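Local coordinates for protein CG8862 (Drosophila melanogaster, PDB 3ISM) that is endonuclease G, a mitochondrial, magnesium-dependent nuclease of the DNA/RNA non-specific endonuclease family that probably cleaves both DNA and RNA, at residues H36-L41 with E117-N123; E60-N65 with G106-L110; P126-F132 with M210-I215. All blocks are in the same frame, centred on the assembly; numbering follows the deposited sequence.

Interaction 1: H36-L41 with E117-N123; sequences HSDYVL and ETFYLSN
Glu117 O lies over a face of the His36 imidazole and at the edge of the Tyr39 ring, near its plane. Tyr39 OH also stands over the imidazole, 3.5 Å above its plane and offset toward the rim. Tyr120 comes to the imidazole by CD2, 3.7 Å from His36 CE1; the two rings are nearly parallel, planes 29° apart, but slid so far that they barely overlap. Tyr120 also makes a cation-pi contact with Lys76. Tyr39 CG sits between its backbone N and carbonyl carbon (chi1 70°), sending the ring across to Glu117, where OH donates to Glu117 O at 2.6 Å from above the carbonyl plane. Thr118 CG2 and Asn123 OD1 approach this ring obliquely. The extended Glu117 grips Ser37 with both oxygens: Ser37 OG donates to the syn lone pair of OE2 (2.6 Å), and Ser37 N reaches OE1 at 2.8 Å. A water also donates to OE1, so three donors meet this buried carboxylate. Asn123 ND2 bonds Thr118 O, 2.9 Å away, and also Ala103 O. The contact seats the turn into strand 40-44 against the loop before strand 124-127, part of the His-Me finger hairpin, whose predicted proton acceptor, His101, touches Thr118.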
# COMPACT_ATOMS: atom_id res chain seq x y z
N HIS B 36 -4.73 22.11 -7.28
CA HIS B 36 -5.01 23.34 -6.57
C HIS B 36 -4.45 24.48 -7.41
O HIS B 36 -3.98 24.26 -8.54
CB HIS B 36 -4.45 23.29 -5.14
CG HIS B 36 -5.14 22.27 -4.28
ND1 HIS B 36 -6.29 22.55 -3.57
CD2 HIS B 36 -4.87 20.96 -4.07
CE1 HIS B 36 -6.68 21.46 -2.94
NE2 HIS B 36 -5.84 20.48 -3.23
N SER B 37 -4.52 25.69 -6.89
CA SER B 37 -4.05 26.86 -7.60
C SER B 37 -2.55 26.89 -7.90
O SER B 37 -2.14 27.51 -8.87
CB SER B 37 -4.42 28.12 -6.84
OG SER B 37 -5.81 28.14 -6.52
N ASP B 38 -1.74 26.23 -7.07
CA ASP B 38 -0.28 26.31 -7.24
C ASP B 38 0.45 25.02 -6.89
O ASP B 38 1.67 25.01 -6.78
CB ASP B 38 0.30 27.50 -6.46
CG ASP B 38 1.66 27.96 -6.99
OD1 ASP B 38 1.84 28.03 -8.23
OD2 ASP B 38 2.57 28.27 -6.17
N TYR B 39 -0.29 23.93 -6.72
CA TYR B 39 0.31 22.60 -6.63
C TYR B 39 -0.64 21.53 -7.14
O TYR B 39 -1.83 21.79 -7.35
CB TYR B 39 0.83 22.27 -5.22
CG TYR B 39 -0.21 22.03 -4.13
CD1 TYR B 39 -0.47 20.75 -3.66
CD2 TYR B 39 -0.88 23.09 -3.53
CE1 TYR B 39 -1.38 20.52 -2.65
CE2 TYR B 39 -1.80 22.87 -2.50
CZ TYR B 39 -2.04 21.59 -2.07
OH TYR B 39 -2.95 21.35 -1.06
N VAL B 40 -0.10 20.34 -7.38
CA VAL B 40 -0.89 19.20 -7.86
C VAL B 40 -0.78 18.07 -6.83
O VAL B 40 0.28 17.86 -6.25
CB VAL B 40 -0.45 18.74 -9.28
CG1 VAL B 40 -1.29 17.57 -9.77
CG2 VAL B 40 -0.56 19.90 -10.28
N LEU B 41 -1.88 17.36 -6.60
CA LEU B 41 -1.94 16.34 -5.56
C LEU B 41 -2.55 15.05 -6.07
O LEU B 41 -3.63 15.07 -6.66
CB LEU B 41 -2.75 16.87 -4.38
CG LEU B 41 -2.96 15.95 -3.17
CD1 LEU B 41 -2.60 16.72 -1.91
CD2 LEU B 41 -4.39 15.48 -3.08
N GLU B 117 -4.60 26.87 0.56
CA GLU B 117 -4.86 25.55 -0.01
C GLU B 117 -3.87 24.45 0.43
O GLU B 117 -4.17 23.26 0.29
CB GLU B 117 -4.92 25.65 -1.55
CG GLU B 117 -6.16 26.36 -2.12
CD GLU B 117 -5.94 26.80 -3.57
OE1 GLU B 117 -4.95 26.36 -4.19
OE2 GLU B 117 -6.74 27.61 -4.10
N THR B 118 -2.69 24.82 0.94
CA THR B 118 -1.77 23.80 1.47
C THR B 118 -2.23 23.28 2.83
O THR B 118 -1.71 22.28 3.33
CB THR B 118 -0.31 24.31 1.58
OG1 THR B 118 -0.23 25.32 2.60
CG2 THR B 118 0.16 24.89 0.25
N PHE B 119 -3.21 23.94 3.44
CA PHE B 119 -3.70 23.50 4.75
C PHE B 119 -4.87 22.49 4.74
O PHE B 119 -5.37 22.10 5.80
CB PHE B 119 -3.99 24.70 5.65
CG PHE B 119 -2.75 25.34 6.21
CD1 PHE B 119 -2.35 25.08 7.52
CD2 PHE B 119 -1.96 26.18 5.43
CE1 PHE B 119 -1.20 25.67 8.05
CE2 PHE B 119 -0.80 26.78 5.95
CZ PHE B 119 -0.42 26.52 7.26
N TYR B 120 -5.28 22.04 3.55
CA TYR B 120 -6.24 20.94 3.48
C TYR B 120 -5.58 19.70 4.04
O TYR B 120 -4.42 19.41 3.70
CB TYR B 120 -6.71 20.67 2.05
CG TYR B 120 -7.69 21.68 1.53
CD1 TYR B 120 -8.96 21.78 2.08
CD2 TYR B 120 -7.35 22.54 0.49
CE1 TYR B 120 -9.88 22.72 1.61
CE2 TYR B 120 -8.26 23.48 -0.00
CZ TYR B 120 -9.52 23.56 0.56
OH TYR B 120 -10.43 24.49 0.09
N LEU B 121 -6.31 18.97 4.88
CA LEU B 121 -5.80 17.73 5.44
C LEU B 121 -5.45 16.66 4.40
O LEU B 121 -4.73 15.71 4.72
CB LEU B 121 -6.79 17.15 6.46
CG LEU B 121 -6.90 18.02 7.72
CD1 LEU B 121 -8.11 17.61 8.54
CD2 LEU B 121 -5.61 17.93 8.54
N SER B 122 -5.94 16.80 3.17
CA SER B 122 -5.53 15.90 2.10
C SER B 122 -4.09 16.14 1.65
O SER B 122 -3.52 15.29 0.97
CB SER B 122 -6.47 15.99 0.91
OG SER B 122 -6.59 17.31 0.46
N ASN B 123 -3.51 17.28 2.05
CA ASN B 123 -2.11 17.59 1.76
C ASN B 123 -1.21 17.17 2.93
O ASN B 123 0.00 17.39 2.91
CB ASN B 123 -1.94 19.09 1.41
CG ASN B 123 -0.47 19.48 1.06
OD1 ASN B 123 0.21 18.81 0.27
ND2 ASN B 123 0.01 20.57 1.66
O HOH W 1 -2.29 26.28 -4.01

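Interaction 2: E60-N65 with G106-L110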
# COMPACT_ATOMS: atom_id res chain seq x y z
N GLU B 60 10.23 34.04 -7.31
CA GLU B 60 9.06 34.86 -7.03
C GLU B 60 8.05 34.14 -6.14
O GLU B 60 7.50 34.74 -5.22
CB GLU B 60 8.38 35.34 -8.30
CG GLU B 60 7.25 36.31 -8.00
CD GLU B 60 6.61 36.94 -9.22
OE1 GLU B 60 6.60 36.32 -10.30
OE2 GLU B 60 6.10 38.07 -9.07
N SER B 61 7.82 32.86 -6.41
CA SER B 61 6.75 32.14 -5.72
C SER B 61 7.11 31.65 -4.31
O SER B 61 6.23 31.21 -3.57
CB SER B 61 6.21 31.01 -6.61
OG SER B 61 7.06 29.88 -6.61
N VAL B 62 8.39 31.72 -3.94
CA VAL B 62 8.83 31.29 -2.61
C VAL B 62 9.29 32.51 -1.81
O VAL B 62 9.70 32.38 -0.65
CB VAL B 62 9.99 30.26 -2.69
CG1 VAL B 62 9.59 29.05 -3.54
CG2 VAL B 62 11.30 30.95 -3.19
N ALA B 63 9.23 33.68 -2.43
CA ALA B 63 9.64 34.92 -1.79
C ALA B 63 8.63 35.35 -0.72
O ALA B 63 7.41 35.25 -0.94
CB ALA B 63 9.83 36.04 -2.82
N LYS B 64 9.14 35.83 0.41
CA LYS B 64 8.28 36.34 1.48
C LYS B 64 7.44 37.50 0.98
O LYS B 64 7.96 38.47 0.43
CB LYS B 64 9.08 36.71 2.73
CG LYS B 64 9.40 35.51 3.60
CD LYS B 64 9.97 35.93 4.95
CE LYS B 64 10.57 34.75 5.70
NZ LYS B 64 11.25 35.22 6.95
N ASN B 65 6.14 37.36 1.16
CA ASN B 65 5.16 38.30 0.65
C ASN B 65 4.35 38.85 1.82
O ASN B 65 3.72 38.08 2.57
CB ASN B 65 4.25 37.56 -0.34
CG ASN B 65 3.24 38.47 -1.02
OD1 ASN B 65 3.28 39.68 -0.88
ND2 ASN B 65 2.32 37.87 -1.76
N GLY B 106 5.21 27.49 2.73
CA GLY B 106 6.23 28.45 2.33
C GLY B 106 6.65 28.40 0.86
O GLY B 106 7.39 29.26 0.39
N ASN B 107 6.20 27.38 0.15
CA ASN B 107 6.51 27.25 -1.27
C ASN B 107 5.47 27.99 -2.12
O ASN B 107 5.54 27.98 -3.36
CB ASN B 107 6.48 25.77 -1.66
CG ASN B 107 7.53 24.94 -0.94
OD1 ASN B 107 8.51 25.47 -0.43
ND2 ASN B 107 7.32 23.63 -0.91
N HIS B 108 4.48 28.60 -1.46
CA HIS B 108 3.30 29.13 -2.17
C HIS B 108 2.86 30.47 -1.64
O HIS B 108 1.87 30.57 -0.92
CB HIS B 108 2.16 28.10 -2.15
CG HIS B 108 2.61 26.75 -2.62
ND1 HIS B 108 2.84 26.47 -3.95
CD2 HIS B 108 2.97 25.65 -1.93
CE1 HIS B 108 3.29 25.23 -4.06
NE2 HIS B 108 3.39 24.71 -2.85
N ARG B 109 3.60 31.50 -2.03
CA ARG B 109 3.43 32.82 -1.46
C ARG B 109 3.04 33.89 -2.46
O ARG B 109 3.09 35.08 -2.15
CB ARG B 109 4.71 33.23 -0.73
CG ARG B 109 4.95 32.47 0.56
CD ARG B 109 6.38 32.70 0.97
NE ARG B 109 6.63 32.37 2.36
CZ ARG B 109 7.82 31.97 2.82
NH1 ARG B 109 8.85 31.85 1.98
NH2 ARG B 109 7.97 31.68 4.11
N LEU B 110 2.62 33.48 -3.66
CA LEU B 110 2.12 34.43 -4.64
C LEU B 110 0.82 35.08 -4.17
O LEU B 110 0.57 36.26 -4.45
CB LEU B 110 1.91 33.74 -5.99
CG LEU B 110 3.17 33.31 -6.74
CD1 LEU B 110 2.81 32.48 -7.96
CD2 LEU B 110 4.03 34.53 -7.11
O HOH W 2 5.17 27.90 -6.42
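Arg109 reaches across to the turn that ends helix 59-62, its main chain and its guanidinium both bonded to that turn; the segment 106-110 belongs to the loop between strand 98-101 and helix 112-116 of the His-Me finger nuclease fold. Three hydrogen bonds join the two segments, and each accepts on a backbone carbonyl. Arg109 N donates to Ser61 O (3.1 Å). At the far end of the extended side chain, Arg109 NH1 donates to Val62 O at 2.8 Å; that oxygen lies in the guanidinium plane, although the donor stands above the carbonyl plane. In return, Asn65 ND2 donates to Arg109 O, 2.9 Å away and nearly along the C=O axis, with CG turned anti to the backbone N (chi1 -176°) to bring the amide to that oxygen. Asn65 OD1 bonds Ala67 N, so both ends of the amide are used.

Packing adds to these bonds. The guanidinium is sandwiched, Gly106 CA over the centre of one face and Lys64 CG over the other, and this clamp together with the bond to Val62 O limits its rotation. The Lys64 and Arg109 side chains run side by side in the same direction. Leu110 lies over the helix end, CG against Ser61 CB and CD2 against Glu60 CG.

Polar links lead inward from here. Asn107 and His108 both bond Glu55 of strand 49-57. Asn107 OD1 also bonds Arg145 NH1, and the Asn107 side chain lies about 5 Å from that of Glu141, a magnesium ligand. Ser61 OG, which bonds Thr58 N, also touches a water at 2.7 Å, and that water lies 3.1 Å from Asn107 O.

Interaction 3: P126-F132 with M210-I215; sequences PQVGQGF and MPNQVI
The end of strand 124-127 and the short helix 129-133, which ends on the magnesium ligand Asn133, pack here against the chain leaving strand 203-211 of the central sheet. Asn212, at the centre of an inverse gamma turn, bridges the strand end with its amide: ND2 donates to Pro126 O (2.9 Å) and OD1 accepts from Val128 N (3.0 Å). With chi1 at -170° the amide swings out on the side away from its own N, toward the strand end. ND2 also bonds Pro187 O.

Farther along, Gly131 O accepts from Ile215 N at 2.7 Å, in a nearly straight bond. Gly131, at a positive phi of 86°, brings its bare backbone up to Val214, its O 3.6 Å from Val214 CA. Asn212 CA lies over one face of the Phe132 ring in a CH-pi contact, 4.2 Å from the centroid and 12° off the normal. Met210 CB and Ile215 CD1 meet the ring at its edge, while Pro211 O comes obliquely to 3.2 Å from Phe132 CE1. The Val128 and Val214 side chains cross at about a right angle, CG1 of the first 3.8 Å from CG2 of the second.

Trp137 of helix 136-146 also meets the Phe132 ring. The contact thus joins the central sheet to the strand-to-helix turn of the His-Me finger, in which a beta hairpin and the helix after it frame the metal site.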
# COMPACT_ATOMS: atom_id res chain seq x y z
N PRO B 126 0.98 12.16 8.69
CA PRO B 126 1.54 12.15 10.04
C PRO B 126 3.05 12.16 9.99
O PRO B 126 3.67 11.27 9.40
CB PRO B 126 0.99 10.85 10.66
CG PRO B 126 -0.26 10.59 9.89
CD PRO B 126 0.09 11.01 8.47
N GLN B 127 3.63 13.18 10.60
CA GLN B 127 5.07 13.30 10.72
C GLN B 127 5.43 13.53 12.18
O GLN B 127 4.72 14.25 12.88
CB GLN B 127 5.59 14.46 9.88
CG GLN B 127 5.31 14.30 8.39
CD GLN B 127 5.98 15.37 7.56
OE1 GLN B 127 5.95 16.54 7.92
NE2 GLN B 127 6.60 14.97 6.45
N VAL B 128 6.53 12.91 12.61
CA VAL B 128 7.20 13.29 13.87
C VAL B 128 7.43 14.80 13.87
O VAL B 128 7.86 15.38 12.87
CB VAL B 128 8.54 12.52 14.01
CG1 VAL B 128 9.37 13.01 15.19
CG2 VAL B 128 8.27 11.01 14.13
N GLY B 129 7.13 15.44 15.00
CA GLY B 129 7.21 16.88 15.11
C GLY B 129 8.61 17.41 15.34
O GLY B 129 9.33 17.71 14.39
N GLN B 130 8.97 17.56 16.62
CA GLN B 130 10.32 17.88 17.05
C GLN B 130 11.28 16.84 16.50
O GLN B 130 11.07 15.63 16.68
CB GLN B 130 10.40 17.89 18.57
CG GLN B 130 9.80 19.12 19.23
CD GLN B 130 9.79 19.02 20.75
OE1 GLN B 130 10.76 19.39 21.42
NE2 GLN B 130 8.68 18.52 21.30
N GLY B 131 12.33 17.32 15.84
CA GLY B 131 13.32 16.43 15.24
C GLY B 131 13.00 15.93 13.84
O GLY B 131 13.73 15.10 13.31
N PHE B 132 11.91 16.43 13.24
CA PHE B 132 11.59 16.07 11.85
C PHE B 132 10.77 17.16 11.15
O PHE B 132 11.36 18.08 10.58
CB PHE B 132 10.97 14.65 11.74
CG PHE B 132 10.80 14.18 10.32
CD1 PHE B 132 11.90 13.89 9.53
CD2 PHE B 132 9.52 14.05 9.76
CE1 PHE B 132 11.75 13.47 8.19
CE2 PHE B 132 9.36 13.63 8.43
CZ PHE B 132 10.49 13.34 7.65
N MET B 210 14.16 10.65 3.67
CA MET B 210 14.43 10.85 5.10
C MET B 210 13.44 10.03 5.91
O MET B 210 12.28 9.98 5.56
CB MET B 210 14.32 12.33 5.48
CG MET B 210 15.34 13.22 4.76
SD MET B 210 15.09 14.96 5.11
CE MET B 210 15.39 15.06 6.87
N PRO B 211 13.91 9.37 6.99
CA PRO B 211 13.00 8.55 7.78
C PRO B 211 12.08 9.43 8.63
O PRO B 211 12.49 10.50 9.11
CB PRO B 211 13.95 7.72 8.64
CG PRO B 211 15.16 8.63 8.84
CD PRO B 211 15.28 9.39 7.54
N ASN B 212 10.85 8.98 8.80
CA ASN B 212 9.86 9.68 9.61
C ASN B 212 10.13 9.39 11.09
O ASN B 212 9.39 8.66 11.75
CB ASN B 212 8.45 9.24 9.19
CG ASN B 212 7.34 10.09 9.80
OD1 ASN B 212 7.60 11.13 10.40
ND2 ASN B 212 6.07 9.65 9.61
N GLN B 213 11.21 9.97 11.61
CA GLN B 213 11.60 9.77 13.00
C GLN B 213 12.38 10.97 13.48
O GLN B 213 12.74 11.83 12.67
CB GLN B 213 12.45 8.50 13.14
CG GLN B 213 13.77 8.57 12.42
CD GLN B 213 14.36 7.20 12.12
OE1 GLN B 213 13.63 6.23 11.87
NE2 GLN B 213 15.69 7.13 12.12
N VAL B 214 12.66 11.03 14.78
CA VAL B 214 13.56 12.07 15.29
C VAL B 214 14.95 11.96 14.65
O VAL B 214 15.63 10.93 14.76
CB VAL B 214 13.65 12.06 16.83
CG1 VAL B 214 14.79 12.96 17.34
CG2 VAL B 214 12.32 12.49 17.45
N ILE B 215 15.34 13.01 13.94
CA ILE B 215 16.66 13.12 13.35
C ILE B 215 17.43 14.20 14.10
O ILE B 215 16.87 15.26 14.40
CB ILE B 215 16.59 13.49 11.85
CG1 ILE B 215 15.92 12.36 11.06
CG2 ILE B 215 18.00 13.73 11.28
CD1 ILE B 215 15.58 12.75 9.66

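From the N terminus, the turn at 36-41 leads into strand 40-44 and the helix end at 60-65 follows strand 49-57. The chain then runs through strand 98-101 to 106-110, closing interaction 2, and on past helix 112-116 to 117-123, closing interaction 1; interaction 2 therefore lies within the larger loop of interaction 1. The two touch through Asp38 OD2 and His108 ND1, probably hydrogen-bonded at 2.9 Å. Interaction 3 opens directly afterwards, at 126-132, and closes at 210-215 after most of the central sheet has been laid down. Interactions 1 and 3 thus tie both ends of strand 124-127, beside the predicted active site, to different strands of that sheet.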